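Local coordinates for DUF2790 domain-containing protein (Pseudomonas aeruginosa, PDB 4F98) that is of unknown function but is probably made with a signal peptide, consistent with export from the cytoplasm, and forms a small antiparallel beta sheet within a two-chain assembly, at residues A[24-30]-A[44-50]. Sequence-based numbering, arbitrary orientation.
Sequences DVKNVLH and TVVYEDH
Both carboxylate oxygens of D24 are taken up by H50: OD1 receives the ring ND1 at 2.5 Å, nearly in the imidazole plane and on the syn side, while OD2 receives the backbone N at 2.9 Å from above the carboxylate plane. Aspartate suits this place because its short arm, with CG anti to the backbone N (chi1 179°), presents two acceptors to one residue. The H50 ring, its rotation fixed by that bond, carries K26 on one face, CB standing 3.7 Å from the ring centroid. Beyond it the extended lysine chain brings NZ among waters; it donates to two, one of which donates on to E48 OE2 and the other to H50 O. The charged ends, K26 NZ and E48 OE2, stay 4.6 Å apart, beyond a salt bridge. E48 OE1 instead accepts N27 ND2 at 2.9 Å, an almost straight bond; asparagine fits here because its amide offers an in-plane N-H to the carboxylate alongside. On the sheet face shared by V28 and Y47, V25 CG2 packs over the tyrosine ring as a CH-pi contact, and a water joins Y47 OH to D24 N. D24 O, buried nearby at the ring edge, has no hydrogen-bonding partner in the model; D49 CA approaches it at 3.2 Å as a CA-H...O contact. D49 turns its carboxylate to H55 and E53 N. Between the backbones, E48 O takes both K26 N and N27 N, and V46 O both L29 N and H30 N; N27 O and H30 O answer by accepting E48 N and V46 N. V28 N turns instead to S67 OG of the second subunit. Two residues facing one, twice over, define successive classic beta bulges in the antiparallel hairpin of strands 27-31 and 40-48.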
loop_
_atom_site.group_PDB
_atom_site.type_symbol
_atom_site.label_atom_id
_atom_site.label_comp_id
_atom_site.label_asym_id
_atom_site.label_seq_id
_atom_site.Cartn_x
_atom_site.Cartn_y
_atom_site.Cartn_z
ATOM N N ASP A 24 14.029 7.746 -5.258
ATOM C CA ASP A 24 13.985 8.996 -5.976
ATOM C C ASP A 24 12.811 8.902 -6.952
ATOM O O ASP A 24 12.970 8.416 -8.074
ATOM C CB ASP A 24 15.292 9.256 -6.716
ATOM C CG ASP A 24 15.247 10.569 -7.509
ATOM O OD1 ASP A 24 14.601 11.537 -7.043
ATOM O OD2 ASP A 24 15.828 10.617 -8.593
ATOM N N VAL A 25 11.632 9.319 -6.497
ATOM C CA VAL A 25 10.398 9.239 -7.276
ATOM C C VAL A 25 10.014 10.617 -7.790
ATOM O O VAL A 25 9.604 11.483 -7.021
ATOM C CB VAL A 25 9.232 8.645 -6.439
ATOM C CG1 VAL A 25 7.951 8.567 -7.288
ATOM C CG2 VAL A 25 9.612 7.261 -5.868
ATOM N N LYS A 26 10.138 10.813 -9.101
ATOM C CA LYS A 26 9.634 12.026 -9.736
ATOM C C LYS A 26 8.172 11.838 -10.126
ATOM O O LYS A 26 7.329 12.661 -9.801
ATOM C CB LYS A 26 10.442 12.376 -10.968
ATOM C CG LYS A 26 10.064 13.713 -11.585
ATOM C CD LYS A 26 10.929 14.011 -12.782
ATOM C CE LYS A 26 10.555 15.334 -13.431
ATOM N NZ LYS A 26 11.405 15.627 -14.618
ATOM N N ASN A 27 7.892 10.765 -10.867
ATOM C CA ASN A 27 6.551 10.450 -11.331
ATOM C C ASN A 27 6.255 8.965 -11.181
ATOM O O ASN A 27 7.111 8.144 -11.399
ATOM C CB ASN A 27 6.373 10.840 -12.808
ATOM C CG ASN A 27 6.327 12.341 -13.018
ATOM O OD1 ASN A 27 5.506 13.035 -12.418
ATOM N ND2 ASN A 27 7.197 12.844 -13.880
ATOM N N VAL A 28 5.022 8.656 -10.839
ATOM C CA VAL A 28 4.508 7.292 -10.820
ATOM C C VAL A 28 3.769 7.111 -12.146
ATOM O O VAL A 28 2.781 7.795 -12.428
ATOM C CB VAL A 28 3.581 7.046 -9.605
ATOM C CG1 VAL A 28 3.000 5.626 -9.644
ATOM C CG2 VAL A 28 4.325 7.311 -8.287
ATOM N N LEU A 29 4.263 6.195 -12.972
ATOM C CA LEU A 29 3.670 5.970 -14.301
ATOM C C LEU A 29 2.649 4.856 -14.348
ATOM O O LEU A 29 1.750 4.882 -15.186
ATOM C CB LEU A 29 4.771 5.702 -15.321
ATOM C CG LEU A 29 5.864 6.786 -15.481
ATOM C CD1 LEU A 29 6.707 6.449 -16.688
ATOM C CD2 LEU A 29 5.306 8.186 -15.559
ATOM N N HIS A 30 2.777 3.872 -13.465
ATOM C CA HIS A 30 1.848 2.759 -13.399
ATOM C C HIS A 30 1.763 2.278 -11.973
ATOM O O HIS A 30 2.768 2.209 -11.275
ATOM C CB HIS A 30 2.327 1.576 -14.263
ATOM C CG HIS A 30 1.510 0.338 -14.066
ATOM N ND1 HIS A 30 1.937 -0.719 -13.304
ATOM C CD2 HIS A 30 0.255 0.030 -14.461
ATOM C CE1 HIS A 30 0.987 -1.633 -13.255
ATOM N NE2 HIS A 30 -0.046 -1.207 -13.956
ATOM N N THR A 44 2.292 -3.840 -8.384
ATOM C CA THR A 44 3.416 -3.477 -9.218
ATOM C C THR A 44 3.363 -1.986 -9.478
ATOM O O THR A 44 2.302 -1.455 -9.805
ATOM C CB THR A 44 3.383 -4.238 -10.530
ATOM O OG1 THR A 44 3.387 -5.635 -10.227
ATOM C CG2 THR A 44 4.586 -3.887 -11.407
ATOM N N VAL A 45 4.495 -1.327 -9.323
ATOM C CA VAL A 45 4.675 0.083 -9.610
ATOM C C VAL A 45 5.768 0.268 -10.657
ATOM O O VAL A 45 6.801 -0.388 -10.592
ATOM C CB VAL A 45 5.011 0.888 -8.332
ATOM C CG1 VAL A 45 5.455 2.328 -8.671
ATOM C CG2 VAL A 45 3.818 0.882 -7.375
ATOM N N VAL A 46 5.514 1.129 -11.649
ATOM C CA VAL A 46 6.567 1.673 -12.495
ATOM C C VAL A 46 6.665 3.157 -12.188
ATOM O O VAL A 46 5.670 3.873 -12.273
ATOM C CB VAL A 46 6.344 1.425 -13.983
ATOM C CG1 VAL A 46 7.485 2.058 -14.833
ATOM C CG2 VAL A 46 6.178 -0.081 -14.233
ATOM N N TYR A 47 7.853 3.610 -11.820
ATOM C CA TYR A 47 8.098 5.022 -11.528
ATOM C C TYR A 47 9.309 5.535 -12.311
ATOM O O TYR A 47 10.177 4.772 -12.720
ATOM C CB TYR A 47 8.208 5.273 -9.997
ATOM C CG TYR A 47 9.489 4.836 -9.357
ATOM C CD1 TYR A 47 10.593 5.686 -9.316
ATOM C CD2 TYR A 47 9.609 3.562 -8.809
ATOM C CE1 TYR A 47 11.788 5.273 -8.750
ATOM C CE2 TYR A 47 10.820 3.144 -8.224
ATOM C CZ TYR A 47 11.901 3.994 -8.215
ATOM O OH TYR A 47 13.091 3.602 -7.665
ATOM N N GLU A 48 9.344 6.854 -12.461
ATOM C CA GLU A 48 10.408 7.601 -13.131
ATOM C C GLU A 48 11.176 8.353 -12.065
ATOM O O GLU A 48 10.553 9.022 -11.224
ATOM C CB GLU A 48 9.784 8.588 -14.118
ATOM C CG GLU A 48 10.761 9.501 -14.842
ATOM C CD GLU A 48 10.108 10.678 -15.516
ATOM O OE1 GLU A 48 8.897 10.917 -15.323
ATOM O OE2 GLU A 48 10.834 11.383 -16.258
ATOM N N ASP A 49 12.501 8.269 -12.113
ATOM C CA ASP A 49 13.341 9.027 -11.197
ATOM C C ASP A 49 13.710 10.397 -11.780
ATOM O O ASP A 49 13.371 10.702 -12.915
ATOM C CB ASP A 49 14.555 8.204 -10.733
ATOM C CG ASP A 49 15.575 7.919 -11.809
ATOM O OD1 ASP A 49 15.722 8.696 -12.776
ATOM O OD2 ASP A 49 16.296 6.906 -11.631
ATOM N N HIS A 50 14.400 11.230 -11.002
ATOM C CA HIS A 50 14.728 12.587 -11.475
ATOM C C HIS A 50 15.755 12.606 -12.611
ATOM O O HIS A 50 15.794 13.583 -13.366
ATOM C CB HIS A 50 15.070 13.533 -10.303
ATOM C CG HIS A 50 13.856 13.976 -9.530
ATOM N ND1 HIS A 50 13.413 13.339 -8.388
ATOM C CD2 HIS A 50 12.959 14.967 -9.773
ATOM C CE1 HIS A 50 12.321 13.935 -7.947
ATOM N NE2 HIS A 50 12.022 14.924 -8.769
HETATM O O HOH W 1 15.006 5.506 -6.933
HETATM O O HOH W 2 12.954 12.592 -15.093
HETATM O O HOH W 3 13.847 15.792 -13.419
HETATM O O HOH W 4 10.210 14.006 -16.540
#